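Long-range contacts in gamma-glutamyltranspeptidase (Streptomyces lincolnensis, PDB 6J3A), which probably works as an Ntn-type gamma-glutamyltransferase-like enzyme, cleaving or transferring gamma-glutamyl or related groups, and is a homologue of LmbA: residues 15-20 against 422-427; 20-25 against 44-49; 312-317 against 352-357; 316-321 against 362-367. All coordinates share one frame; numbering follows the deposited sequence.

Contact 1: 15-20 against 422-427; sequences VSSTHW and CHLDVV
Ser16 and Asp425 are the hydrogen-bonded pair of a short antiparallel ladder: Ser16 N gives to Asp425 O at 3.1 Å, nearly straight at 166°, and Asp425 N returns a bond to Ser16 O at 2.9 Å. Each carbonyl oxygen also takes a CA-H...O contact, from Val15 CA on Asp425 O and from Leu424 CA on Ser16 O. Past the end of strand 13-17, Thr18 N reaches His423 O at 3.1 Å in a more bent bond. With chi1 at 52°, Thr18 OG1 faces back to His423 N, a weak bond of 3.4 Å; its stronger partner is Glu51. Ser16 OG is likewise satisfied beyond the ladder, by Ala604 O. In the two non-hydrogen-bonded pairs, Val15 and Val426 run side by side, CG2 to CG1 4.1 Å, and Ser17 OG rests on Leu424 CB at 3.4 Å. Both strands are interior to their sheet, since Val15 and Ser17 bond through their backbones to Val615 and Tyr613, and Leu424 and Val426 to Ala436 and Val434. Helix 36-50 packs on the face carrying Val426, strand 590-594 on that of Ser16 and Asp425, as expected for an Ntn sandwich.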
loop_
_atom_site.group_PDB
_atom_site.type_symbol
_atom_site.label_atom_id
_atom_site.label_comp_id
_atom_site.label_asym_id
_atom_site.label_seq_id
_atom_site.Cartn_x
_atom_site.Cartn_y
_atom_site.Cartn_z
ATOM N N VAL A 15 6.618 -3.215 -7.401
ATOM C CA VAL A 15 6.349 -2.005 -8.179
ATOM C C VAL A 15 6.131 -0.803 -7.257
ATOM O O VAL A 15 5.487 -0.918 -6.224
ATOM C CB VAL A 15 5.129 -2.183 -9.100
ATOM C CG1 VAL A 15 4.910 -0.928 -9.930
ATOM C CG2 VAL A 15 5.299 -3.399 -10.020
ATOM N N SER A 16 6.666 0.349 -7.647
ATOM C CA SER A 16 6.410 1.590 -6.944
ATOM C C SER A 16 6.172 2.735 -7.934
ATOM O O SER A 16 7.076 3.105 -8.685
ATOM C CB SER A 16 7.572 1.918 -6.017
ATOM O OG SER A 16 7.220 2.978 -5.150
ATOM N N SER A 17 4.948 3.274 -7.908
ATOM C CA SER A 17 4.508 4.390 -8.747
ATOM C C SER A 17 4.090 5.579 -7.920
ATOM O O SER A 17 4.017 5.525 -6.688
ATOM C CB SER A 17 3.294 3.997 -9.597
ATOM O OG SER A 17 3.683 3.208 -10.686
ATOM N N THR A 18 3.797 6.652 -8.647
ATOM C CA THR A 18 3.111 7.828 -8.124
ATOM C C THR A 18 1.582 7.694 -8.172
ATOM O O THR A 18 0.894 8.664 -7.858
ATOM C CB THR A 18 3.524 9.110 -8.899
ATOM O OG1 THR A 18 3.375 8.903 -10.311
ATOM C CG2 THR A 18 4.955 9.479 -8.595
ATOM N N HIS A 19 1.069 6.513 -8.550
ATOM C CA HIS A 19 -0.368 6.212 -8.589
ATOM C C HIS A 19 -0.667 4.712 -8.491
ATOM O O HIS A 19 -0.169 3.907 -9.288
ATOM C CB HIS A 19 -0.992 6.746 -9.865
ATOM C CG HIS A 19 -2.451 7.049 -9.743
ATOM N ND1 HIS A 19 -3.406 6.074 -9.556
ATOM C CD2 HIS A 19 -3.120 8.224 -9.806
ATOM C CE1 HIS A 19 -4.600 6.634 -9.501
ATOM N NE2 HIS A 19 -4.454 7.939 -9.647
ATOM N N TRP A 20 -1.528 4.359 -7.540
ATOM C CA TRP A 20 -1.804 2.959 -7.178
ATOM C C TRP A 20 -2.336 2.118 -8.353
ATOM O O TRP A 20 -1.999 0.942 -8.483
ATOM C CB TRP A 20 -2.772 2.882 -5.971
ATOM C CG TRP A 20 -4.171 3.318 -6.281
ATOM C CD1 TRP A 20 -5.180 2.547 -6.791
ATOM C CD2 TRP A 20 -4.715 4.633 -6.117
ATOM N NE1 TRP A 20 -6.313 3.302 -6.965
ATOM C CE2 TRP A 20 -6.057 4.588 -6.564
ATOM C CE3 TRP A 20 -4.195 5.851 -5.654
ATOM C CZ2 TRP A 20 -6.894 5.715 -6.546
ATOM C CZ3 TRP A 20 -5.027 6.970 -5.637
ATOM C CH2 TRP A 20 -6.362 6.892 -6.079
ATOM N N CYS A 422 5.311 12.045 -13.636
ATOM C CA CYS A 422 5.070 10.786 -12.919
ATOM C C CYS A 422 6.361 9.986 -12.750
ATOM O O CYS A 422 7.401 10.325 -13.322
ATOM C CB CYS A 422 4.055 9.947 -13.688
ATOM S SG CYS A 422 2.531 10.849 -14.034
ATOM N N HIS A 423 6.290 8.918 -11.962
ATOM C CA HIS A 423 7.393 7.961 -11.871
ATOM C C HIS A 423 6.914 6.540 -11.622
ATOM O O HIS A 423 5.892 6.337 -10.976
ATOM C CB HIS A 423 8.378 8.353 -10.775
ATOM C CG HIS A 423 9.681 7.625 -10.868
ATOM N ND1 HIS A 423 9.939 6.454 -10.188
ATOM C CD2 HIS A 423 10.788 7.890 -11.593
ATOM C CE1 HIS A 423 11.158 6.043 -10.486
ATOM N NE2 HIS A 423 11.689 6.887 -11.343
ATOM N N LEU A 424 7.650 5.566 -12.153
ATOM C CA LEU A 424 7.455 4.177 -11.767
ATOM C C LEU A 424 8.785 3.412 -11.750
ATOM O O LEU A 424 9.686 3.707 -12.545
ATOM C CB LEU A 424 6.396 3.492 -12.637
ATOM C CG LEU A 424 6.769 2.900 -13.990
ATOM C CD1 LEU A 424 5.598 2.100 -14.522
ATOM C CD2 LEU A 424 7.134 3.998 -14.967
ATOM N N ASP A 425 8.899 2.472 -10.807
ATOM C CA ASP A 425 10.031 1.539 -10.706
ATOM C C ASP A 425 9.492 0.130 -10.707
ATOM O O ASP A 425 8.425 -0.111 -10.149
ATOM C CB ASP A 425 10.773 1.689 -9.382
ATOM C CG ASP A 425 11.260 3.077 -9.136
ATOM O OD1 ASP A 425 12.223 3.471 -9.829
ATOM O OD2 ASP A 425 10.713 3.758 -8.246
ATOM N N VAL A 426 10.235 -0.802 -11.299
ATOM C CA VAL A 426 9.880 -2.226 -11.230
ATOM C C VAL A 426 11.125 -3.075 -11.007
ATOM O O VAL A 426 12.181 -2.784 -11.542
ATOM C CB VAL A 426 9.154 -2.734 -12.497
ATOM C CG1 VAL A 426 8.632 -4.159 -12.290
ATOM C CG2 VAL A 426 8.004 -1.815 -12.877
ATOM N N VAL A 427 10.982 -4.111 -10.191
ATOM C CA VAL A 427 11.955 -5.189 -10.113
ATOM C C VAL A 427 11.194 -6.508 -10.202
ATOM O O VAL A 427 10.170 -6.682 -9.541
ATOM C CB VAL A 427 12.811 -5.101 -8.841
ATOM C CG1 VAL A 427 11.958 -5.101 -7.581
ATOM C CG2 VAL A 427 13.842 -6.224 -8.808
#

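Contact 2: 20-25 against 44-49; sequences WLASQS and AFVLHV
Val46 reaches across to helix 20-31 because its chi1 of 169° sends CG1 anti to its own backbone N and onto Ala22, while CG2, beside that N, meets Ser25. Leu47, with chi1 -75° and an extended chi2, swings CD2 back towards the same alanine. Val46 CG1 lies 3.6 Å from Ala22 CA, close against the helix backbone, and Val46 CG2 is 3.7 Å from Ser25 OG. From the other flank Leu47 CD2 touches Ala22 CB at 3.7 Å, so the small methyl is met by two branched chains. Leu21 adds a looser contact, its CB 4.3 Å from Val46 CG1. The hydroxyl of Ser25 is turned to its own helix, giving a 2.6 Å bond from OG to Leu21 O; Ser25 N reaches that oxygen from the opposite face of the carbonyl plane, and the valine meets a hydroxyl already engaged. The segment axes come within 8.4 Å, consistent with the small Ala22 and Ser25. Tyr133 and Tyr137 of helix 127-140 touch Val46 and Ser25 respectively, and Gln24 NE2 bonds to Glu31 of the second subunit. Running nearly antiparallel at 158°, the pair is an alpha-helical hairpin in a helical layer of the alpha-beta-beta-alpha Ntn fold.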
loop_
_atom_site.group_PDB
_atom_site.type_symbol
_atom_site.label_atom_id
_atom_site.label_comp_id
_atom_site.label_asym_id
_atom_site.label_seq_id
_atom_site.Cartn_x
_atom_site.Cartn_y
_atom_site.Cartn_z
ATOM N N TRP A 20 -1.528 4.359 -7.540
ATOM C CA TRP A 20 -1.804 2.959 -7.178
ATOM C C TRP A 20 -2.336 2.118 -8.353
ATOM O O TRP A 20 -1.999 0.942 -8.483
ATOM C CB TRP A 20 -2.772 2.882 -5.971
ATOM C CG TRP A 20 -4.171 3.318 -6.281
ATOM C CD1 TRP A 20 -5.180 2.547 -6.791
ATOM C CD2 TRP A 20 -4.715 4.633 -6.117
ATOM N NE1 TRP A 20 -6.313 3.302 -6.965
ATOM C CE2 TRP A 20 -6.057 4.588 -6.564
ATOM C CE3 TRP A 20 -4.195 5.851 -5.654
ATOM C CZ2 TRP A 20 -6.894 5.715 -6.546
ATOM C CZ3 TRP A 20 -5.027 6.970 -5.637
ATOM C CH2 TRP A 20 -6.362 6.892 -6.079
ATOM N N LEU A 21 -3.169 2.739 -9.184
ATOM C CA LEU A 21 -3.744 2.094 -10.355
ATOM C C LEU A 21 -2.650 1.639 -11.316
ATOM O O LEU A 21 -2.722 0.545 -11.887
ATOM C CB LEU A 21 -4.710 3.048 -11.072
ATOM C CG LEU A 21 -6.033 3.438 -10.383
ATOM C CD1 LEU A 21 -6.750 4.493 -11.207
ATOM C CD2 LEU A 21 -6.966 2.260 -10.170
ATOM N N ALA A 22 -1.629 2.477 -11.468
ATOM C CA ALA A 22 -0.505 2.156 -12.343
ATOM C C ALA A 22 0.393 1.087 -11.722
ATOM O O ALA A 22 0.901 0.210 -12.426
ATOM C CB ALA A 22 0.288 3.410 -12.658
ATOM N N SER A 23 0.582 1.158 -10.406
ATOM C CA SER A 23 1.373 0.157 -9.694
ATOM C C SER A 23 0.785 -1.219 -9.883
ATOM O O SER A 23 1.478 -2.147 -10.310
ATOM C CB SER A 23 1.416 0.463 -8.210
ATOM O OG SER A 23 2.227 1.578 -7.950
ATOM N N GLN A 24 -0.506 -1.331 -9.570
ATOM C CA GLN A 24 -1.196 -2.615 -9.580
ATOM C C GLN A 24 -1.357 -3.166 -10.993
ATOM O O GLN A 24 -1.385 -4.385 -11.182
ATOM C CB GLN A 24 -2.558 -2.496 -8.876
ATOM C CG GLN A 24 -3.352 -3.795 -8.704
ATOM C CD GLN A 24 -2.511 -4.980 -8.238
ATOM O OE1 GLN A 24 -1.916 -4.937 -7.162
ATOM N NE2 GLN A 24 -2.456 -6.048 -9.057
ATOM N N SER A 25 -1.453 -2.271 -11.977
ATOM C CA SER A 25 -1.595 -2.671 -13.375
ATOM C C SER A 25 -0.278 -3.270 -13.860
ATOM O O SER A 25 -0.265 -4.314 -14.520
ATOM C CB SER A 25 -2.003 -1.485 -14.262
ATOM O OG SER A 25 -3.300 -1.008 -13.944
ATOM N N ALA A 44 3.020 2.701 -17.518
ATOM C CA ALA A 44 3.253 4.024 -18.105
ATOM C C ALA A 44 2.044 4.544 -18.854
ATOM O O ALA A 44 1.716 5.720 -18.763
ATOM C CB ALA A 44 4.448 3.984 -19.036
ATOM N N PHE A 45 1.396 3.661 -19.602
ATOM C CA PHE A 45 0.185 4.013 -20.329
ATOM C C PHE A 45 -1.014 4.170 -19.388
ATOM O O PHE A 45 -1.921 4.948 -19.659
ATOM C CB PHE A 45 -0.085 3.006 -21.454
ATOM C CG PHE A 45 0.802 3.203 -22.656
ATOM C CD1 PHE A 45 2.113 2.761 -22.644
ATOM C CD2 PHE A 45 0.330 3.862 -23.792
ATOM C CE1 PHE A 45 2.939 2.956 -23.746
ATOM C CE2 PHE A 45 1.148 4.050 -24.900
ATOM C CZ PHE A 45 2.459 3.600 -24.879
ATOM N N VAL A 46 -1.025 3.438 -18.287
ATOM C CA VAL A 46 -2.007 3.690 -17.240
ATOM C C VAL A 46 -1.786 5.095 -16.654
ATOM O O VAL A 46 -2.745 5.847 -16.480
ATOM C CB VAL A 46 -1.988 2.580 -16.163
ATOM C CG1 VAL A 46 -2.802 2.974 -14.935
ATOM C CG2 VAL A 46 -2.531 1.283 -16.755
ATOM N N LEU A 47 -0.534 5.456 -16.393
ATOM C CA LEU A 47 -0.216 6.796 -15.880
ATOM C C LEU A 47 -0.721 7.940 -16.754
ATOM O O LEU A 47 -1.140 8.979 -16.228
ATOM C CB LEU A 47 1.289 6.959 -15.671
ATOM C CG LEU A 47 1.889 6.257 -14.457
ATOM C CD1 LEU A 47 3.403 6.290 -14.548
ATOM C CD2 LEU A 47 1.429 6.909 -13.165
ATOM N N HIS A 48 -0.676 7.759 -18.077
ATOM C CA HIS A 48 -1.239 8.762 -18.999
ATOM C C HIS A 48 -2.684 9.037 -18.599
ATOM O O HIS A 48 -3.109 10.190 -18.478
ATOM C CB HIS A 48 -1.252 8.275 -20.450
ATOM C CG HIS A 48 0.097 7.987 -21.013
ATOM N ND1 HIS A 48 0.298 7.068 -22.022
ATOM C CD2 HIS A 48 1.315 8.495 -20.712
ATOM C CE1 HIS A 48 1.587 7.014 -22.309
ATOM N NE2 HIS A 48 2.226 7.871 -21.530
ATOM N N VAL A 49 -3.413 7.941 -18.379
ATOM C CA VAL A 49 -4.852 7.963 -18.117
ATOM C C VAL A 49 -5.195 8.482 -16.726
ATOM O O VAL A 49 -6.176 9.206 -16.576
ATOM C CB VAL A 49 -5.476 6.562 -18.318
ATOM C CG1 VAL A 49 -6.979 6.586 -18.070
ATOM C CG2 VAL A 49 -5.216 6.056 -19.731
#

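Contact 3: 312-317 against 352-357; sequences AMADRE and LRPGSP
Ala314, Leu352 and Asp315 bury the most surface here. The methyl of Ala314 presses on the peptide link between Arg353 and Pro354, with CB 3.5 Å from Pro354 N, an atom that carries no hydrogen and can sit against carbon without losing a donor. Leu352 comes in alongside: chi1 of -169° puts CG anti to its backbone N, and CD1 then rests 3.7 Å from both CA and CB of Ala314. Pro354 closes the other flank, its ring CB 3.6 Å from Ala314 O. This is an irregular loop laid over the C-terminal half of helix 299-319, part of the long connection that follows helix 334-341, and the packing ties that connection to the helix without any regular pairing. The next residue after Ala314, Asp315, supplies the polar grip. Its OD1 accepts from Gly355 N at 2.8 Å, with the N-H nearly straight at 171° and the donor almost in line with the C-O bond. OD2 is held by Tyr336 OH and Gln284 NE2, with Arg340 NH1 a long, weak ion pair, so both carboxylate oxygens are engaged and a negative charge is probably stabilised. Arg340 NH2 also bonds to Arg353 O, pinning the loop just before the proline.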
loop_
_atom_site.group_PDB
_atom_site.type_symbol
_atom_site.label_atom_id
_atom_site.label_comp_id
_atom_site.label_asym_id
_atom_site.label_seq_id
_atom_site.Cartn_x
_atom_site.Cartn_y
_atom_site.Cartn_z
ATOM N N ALA A 312 26.078 22.816 -7.123
ATOM C CA ALA A 312 25.871 21.842 -8.204
ATOM C C ALA A 312 24.860 22.361 -9.217
ATOM O O ALA A 312 25.019 22.131 -10.408
ATOM C CB ALA A 312 25.438 20.490 -7.660
ATOM N N MET A 313 23.835 23.067 -8.743
ATOM C CA MET A 313 22.802 23.641 -9.617
ATOM C C MET A 313 23.341 24.755 -10.509
ATOM O O MET A 313 22.966 24.879 -11.671
ATOM C CB MET A 313 21.628 24.153 -8.781
ATOM C CG MET A 313 20.753 23.044 -8.220
ATOM S SD MET A 313 20.010 21.948 -9.460
ATOM C CE MET A 313 18.299 22.428 -9.317
ATOM N N ALA A 314 24.226 25.561 -9.946
ATOM C CA ALA A 314 24.936 26.597 -10.685
ATOM C C ALA A 314 25.675 26.013 -11.870
ATOM O O ALA A 314 25.644 26.565 -12.968
ATOM C CB ALA A 314 25.914 27.305 -9.761
ATOM N N ASP A 315 26.344 24.894 -11.620
ATOM C CA ASP A 315 27.079 24.176 -12.661
ATOM C C ASP A 315 26.113 23.589 -13.680
ATOM O O ASP A 315 26.388 23.622 -14.870
ATOM C CB ASP A 315 27.973 23.077 -12.061
ATOM C CG ASP A 315 29.361 23.588 -11.633
ATOM O OD1 ASP A 315 29.729 24.754 -11.937
ATOM O OD2 ASP A 315 30.102 22.791 -10.998
ATOM N N ARG A 316 24.980 23.067 -13.205
ATOM C CA ARG A 316 23.890 22.620 -14.080
ATOM C C ARG A 316 23.452 23.709 -15.077
ATOM O O ARG A 316 23.361 23.470 -16.282
ATOM C CB ARG A 316 22.695 22.170 -13.255
ATOM C CG ARG A 316 21.560 21.586 -14.086
ATOM C CD ARG A 316 20.266 21.491 -13.304
ATOM N NE ARG A 316 19.513 22.749 -13.308
ATOM C CZ ARG A 316 18.241 22.888 -12.933
ATOM N NH1 ARG A 316 17.664 24.085 -12.982
ATOM N NH2 ARG A 316 17.530 21.842 -12.530
ATOM N N GLU A 317 23.182 24.896 -14.548
ATOM C CA GLU A 317 22.750 26.033 -15.358
ATOM C C GLU A 317 23.804 26.501 -16.360
ATOM O O GLU A 317 23.497 26.783 -17.523
ATOM C CB GLU A 317 22.382 27.212 -14.455
ATOM C CG GLU A 317 21.719 28.369 -15.193
ATOM C CD GLU A 317 20.510 27.918 -15.988
ATOM O OE1 GLU A 317 19.645 27.231 -15.408
ATOM O OE2 GLU A 317 20.436 28.213 -17.194
ATOM N N LEU A 352 24.449 32.764 -7.202
ATOM C CA LEU A 352 24.657 31.668 -8.138
ATOM C C LEU A 352 26.141 31.649 -8.501
ATOM O O LEU A 352 26.651 32.627 -9.036
ATOM C CB LEU A 352 23.799 31.857 -9.386
ATOM C CG LEU A 352 23.738 30.649 -10.322
ATOM C CD1 LEU A 352 22.959 29.525 -9.658
ATOM C CD2 LEU A 352 23.094 31.022 -11.649
ATOM N N ARG A 353 26.827 30.544 -8.200
ATOM C CA ARG A 353 28.294 30.477 -8.307
ATOM C C ARG A 353 28.757 29.266 -9.111
ATOM O O ARG A 353 29.200 28.276 -8.522
ATOM C CB ARG A 353 28.918 30.414 -6.910
ATOM C CG ARG A 353 28.676 31.656 -6.064
ATOM C CD ARG A 353 28.320 31.289 -4.633
ATOM N NE ARG A 353 29.491 31.149 -3.769
ATOM C CZ ARG A 353 29.628 30.282 -2.756
ATOM N NH1 ARG A 353 28.687 29.396 -2.441
ATOM N NH2 ARG A 353 30.749 30.290 -2.043
ATOM N N PRO A 354 28.675 29.338 -10.453
ATOM C CA PRO A 354 29.165 28.222 -11.254
ATOM C C PRO A 354 30.678 28.212 -11.277
ATOM O O PRO A 354 31.308 29.263 -11.180
ATOM C CB PRO A 354 28.618 28.509 -12.657
ATOM C CG PRO A 354 28.337 29.969 -12.685
ATOM C CD PRO A 354 28.371 30.514 -11.283
ATOM N N GLY A 355 31.246 27.025 -11.406
ATOM C CA GLY A 355 32.686 26.868 -11.412
ATOM C C GLY A 355 33.267 26.842 -12.805
ATOM O O GLY A 355 32.560 27.040 -13.803
ATOM N N SER A 356 34.569 26.563 -12.831
ATOM C CA SER A 356 35.397 26.612 -14.024
ATOM C C SER A 356 36.087 25.267 -14.343
ATOM O O SER A 356 37.321 25.168 -14.275
ATOM C CB SER A 356 36.428 27.741 -13.873
ATOM O OG SER A 356 35.853 28.977 -14.257
ATOM N N PRO A 357 35.296 24.237 -14.723
ATOM C CA PRO A 357 35.880 22.951 -15.142
ATOM C C PRO A 357 36.929 23.103 -16.242
ATOM O O PRO A 357 36.612 23.588 -17.329
ATOM C CB PRO A 357 34.673 22.161 -15.676
ATOM C CG PRO A 357 33.621 23.179 -15.945
ATOM C CD PRO A 357 33.830 24.237 -14.900
#

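Contact 4: 316-321 against 362-367; sequences REAWYG and ARLSAH
Ala318 and Leu364 have the nearest CA atoms across the contact, 5.5 Å apart, where the last turn of helix 299-319 passes an irregular loop. On the apolar side, Ala318 CB meets Ala362 CB at 4.2 Å and touches the Leu364 methyl CD2 as well. Trp319 extends the patch: its six-membered ring reaches Ala362, CZ2 lying 3.6 Å from Ala362 CA in an oblique approach, while its NE1 is hydrogen-bonded to Gly355 O, in an earlier part of the same long loop. Leu364 CD2 also lies 4.1 Å from Glu317 CG. The two side chains cross at about a right angle; Glu317 has CG anti to its backbone N (chi1 -171°), then bends at chi2 (54°), which turns the carboxylate away from the leucine. On the polar side, two waters bridge the gap. Water 1 lies 2.9 Å from Glu317 O and 3.0 Å from Arg363 O; it has more acceptors in reach than protons, so it probably cannot serve them all at once. Water 2 accepts from Ser365 N at 2.6 Å and donates to Glu317 OE2 at 3.1 Å. That carboxylate is fixed by a salt bridge from OE1 to Arg480 and a bond from Trp464 NE1 to OE2. Ser365 forms an ST turn, its OG accepting from His367 N. Direct contact between the segments is therefore apolar, and the polar link is made by water: Glu317, itself held by Arg480, probably helps to place water 2 for the Ser365 amide, and the loop is joined to the helix end by a solvated seam.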
loop_
_atom_site.group_PDB
_atom_site.type_symbol
_atom_site.label_atom_id
_atom_site.label_comp_id
_atom_site.label_asym_id
_atom_site.label_seq_id
_atom_site.Cartn_x
_atom_site.Cartn_y
_atom_site.Cartn_z
ATOM N N ARG A 316 24.980 23.067 -13.205
ATOM C CA ARG A 316 23.890 22.620 -14.080
ATOM C C ARG A 316 23.452 23.709 -15.077
ATOM O O ARG A 316 23.361 23.470 -16.282
ATOM C CB ARG A 316 22.695 22.170 -13.255
ATOM C CG ARG A 316 21.560 21.586 -14.086
ATOM C CD ARG A 316 20.266 21.491 -13.304
ATOM N NE ARG A 316 19.513 22.749 -13.308
ATOM C CZ ARG A 316 18.241 22.888 -12.933
ATOM N NH1 ARG A 316 17.664 24.085 -12.982
ATOM N NH2 ARG A 316 17.530 21.842 -12.530
ATOM N N GLU A 317 23.182 24.896 -14.548
ATOM C CA GLU A 317 22.750 26.033 -15.358
ATOM C C GLU A 317 23.804 26.501 -16.360
ATOM O O GLU A 317 23.497 26.783 -17.523
ATOM C CB GLU A 317 22.382 27.212 -14.455
ATOM C CG GLU A 317 21.719 28.369 -15.193
ATOM C CD GLU A 317 20.510 27.918 -15.988
ATOM O OE1 GLU A 317 19.645 27.231 -15.408
ATOM O OE2 GLU A 317 20.436 28.213 -17.194
ATOM N N ALA A 318 25.034 26.616 -15.878
ATOM C CA ALA A 318 26.169 27.051 -16.696
ATOM C C ALA A 318 26.575 26.057 -17.775
ATOM O O ALA A 318 26.878 26.460 -18.892
ATOM C CB ALA A 318 27.367 27.350 -15.807
ATOM N N TRP A 319 26.588 24.773 -17.435
ATOM C CA TRP A 319 27.248 23.761 -18.264
ATOM C C TRP A 319 26.337 22.737 -18.938
ATOM O O TRP A 319 26.728 22.171 -19.961
ATOM C CB TRP A 319 28.346 23.059 -17.446
ATOM C CG TRP A 319 29.365 24.044 -16.934
ATOM C CD1 TRP A 319 29.577 24.422 -15.639
ATOM C CD2 TRP A 319 30.265 24.812 -17.727
ATOM N NE1 TRP A 319 30.571 25.362 -15.574
ATOM C CE2 TRP A 319 31.005 25.629 -16.845
ATOM C CE3 TRP A 319 30.523 24.888 -19.107
ATOM C CZ2 TRP A 319 31.991 26.510 -17.295
ATOM C CZ3 TRP A 319 31.492 25.764 -19.558
ATOM C CH2 TRP A 319 32.220 26.564 -18.652
ATOM N N TYR A 320 25.134 22.500 -18.404
ATOM C CA TYR A 320 24.304 21.379 -18.899
ATOM C C TYR A 320 23.464 21.785 -20.086
ATOM O O TYR A 320 23.080 22.947 -20.238
ATOM C CB TYR A 320 23.380 20.792 -17.834
ATOM C CG TYR A 320 24.042 20.062 -16.679
ATOM C CD1 TYR A 320 25.337 20.378 -16.238
ATOM C CD2 TYR A 320 23.338 19.083 -15.975
ATOM C CE1 TYR A 320 25.905 19.730 -15.153
ATOM C CE2 TYR A 320 23.903 18.433 -14.886
ATOM C CZ TYR A 320 25.186 18.764 -14.477
ATOM O OH TYR A 320 25.755 18.119 -13.402
ATOM N N GLY A 321 23.157 20.790 -20.907
ATOM C CA GLY A 321 22.380 20.996 -22.116
ATOM C C GLY A 321 22.756 19.993 -23.182
ATOM O O GLY A 321 23.530 19.066 -22.936
ATOM N N ALA A 362 32.619 30.286 -17.342
ATOM C CA ALA A 362 31.193 30.010 -17.331
ATOM C C ALA A 362 30.430 31.125 -18.043
ATOM O O ALA A 362 30.568 32.305 -17.689
ATOM C CB ALA A 362 30.710 29.880 -15.897
ATOM N N ARG A 363 29.642 30.747 -19.048
ATOM C CA ARG A 363 28.762 31.690 -19.735
ATOM C C ARG A 363 27.306 31.366 -19.434
ATOM O O ARG A 363 26.818 30.263 -19.711
ATOM C CB ARG A 363 28.992 31.731 -21.249
ATOM C CG ARG A 363 28.849 33.152 -21.807
ATOM C CD ARG A 363 28.092 33.242 -23.122
ATOM N NE ARG A 363 28.906 32.803 -24.251
ATOM C CZ ARG A 363 28.584 32.968 -25.534
ATOM N NH1 ARG A 363 29.415 32.521 -26.475
ATOM N NH2 ARG A 363 27.447 33.580 -25.889
ATOM N N LEU A 364 26.625 32.360 -18.881
ATOM C CA LEU A 364 25.285 32.208 -18.351
ATOM C C LEU A 364 24.295 32.912 -19.267
ATOM O O LEU A 364 24.649 33.849 -19.989
ATOM C CB LEU A 364 25.218 32.819 -16.946
ATOM C CG LEU A 364 25.854 32.047 -15.786
ATOM C CD1 LEU A 364 25.981 32.939 -14.551
ATOM C CD2 LEU A 364 25.040 30.798 -15.467
ATOM N N SER A 365 23.050 32.455 -19.231
ATOM C CA SER A 365 21.949 33.162 -19.894
ATOM C C SER A 365 21.738 34.542 -19.278
ATOM O O SER A 365 21.953 34.745 -18.079
ATOM C CB SER A 365 20.641 32.357 -19.824
ATOM O OG SER A 365 19.517 33.182 -19.560
ATOM N N ALA A 366 21.289 35.473 -20.113
ATOM C CA ALA A 366 20.988 36.845 -19.692
ATOM C C ALA A 366 19.897 36.888 -18.605
ATOM O O ALA A 366 19.896 37.782 -17.758
ATOM C CB ALA A 366 20.576 37.673 -20.898
ATOM N N HIS A 367 18.994 35.906 -18.635
ATOM C CA HIS A 367 17.938 35.723 -17.624
ATOM C C HIS A 367 18.338 35.053 -16.290
ATOM O O HIS A 367 17.503 34.929 -15.375
ATOM C CB HIS A 367 16.821 34.887 -18.241
ATOM C CG HIS A 367 16.053 35.605 -19.294
ATOM N ND1 HIS A 367 16.390 35.554 -20.632
ATOM C CD2 HIS A 367 14.965 36.402 -19.205
ATOM C CE1 HIS A 367 15.536 36.287 -21.322
ATOM N NE2 HIS A 367 14.663 36.814 -20.480
HETATM O O HOH W 1 24.509 28.422 -19.740
HETATM O O HOH W 2 22.513 30.430 -17.703
#

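In the fold
Contacts 1 and 2 form one buried cluster and contacts 3 and 4 another, partly exposed, on the opposite side of the chain's centre; contact 1 is about 32 Å, centre to centre, from either of them. Contact 1 is backbone bonding inside a sheet and contact 2 apolar packing of helices; they share Trp20, and Cys422 CB packs on Leu47 CD1 at 3.8 Å, the loop leading into strand 424-428 against helix 36-50. Contacts 3 and 4 both use helix 299-319, against successive parts of one long loop, and Pro354 CB meets Ala318 CB at 3.6 Å. There the polar links vary from a direct carboxylate bond to water bridges, whereas contact 2 has no polar bond between its segments.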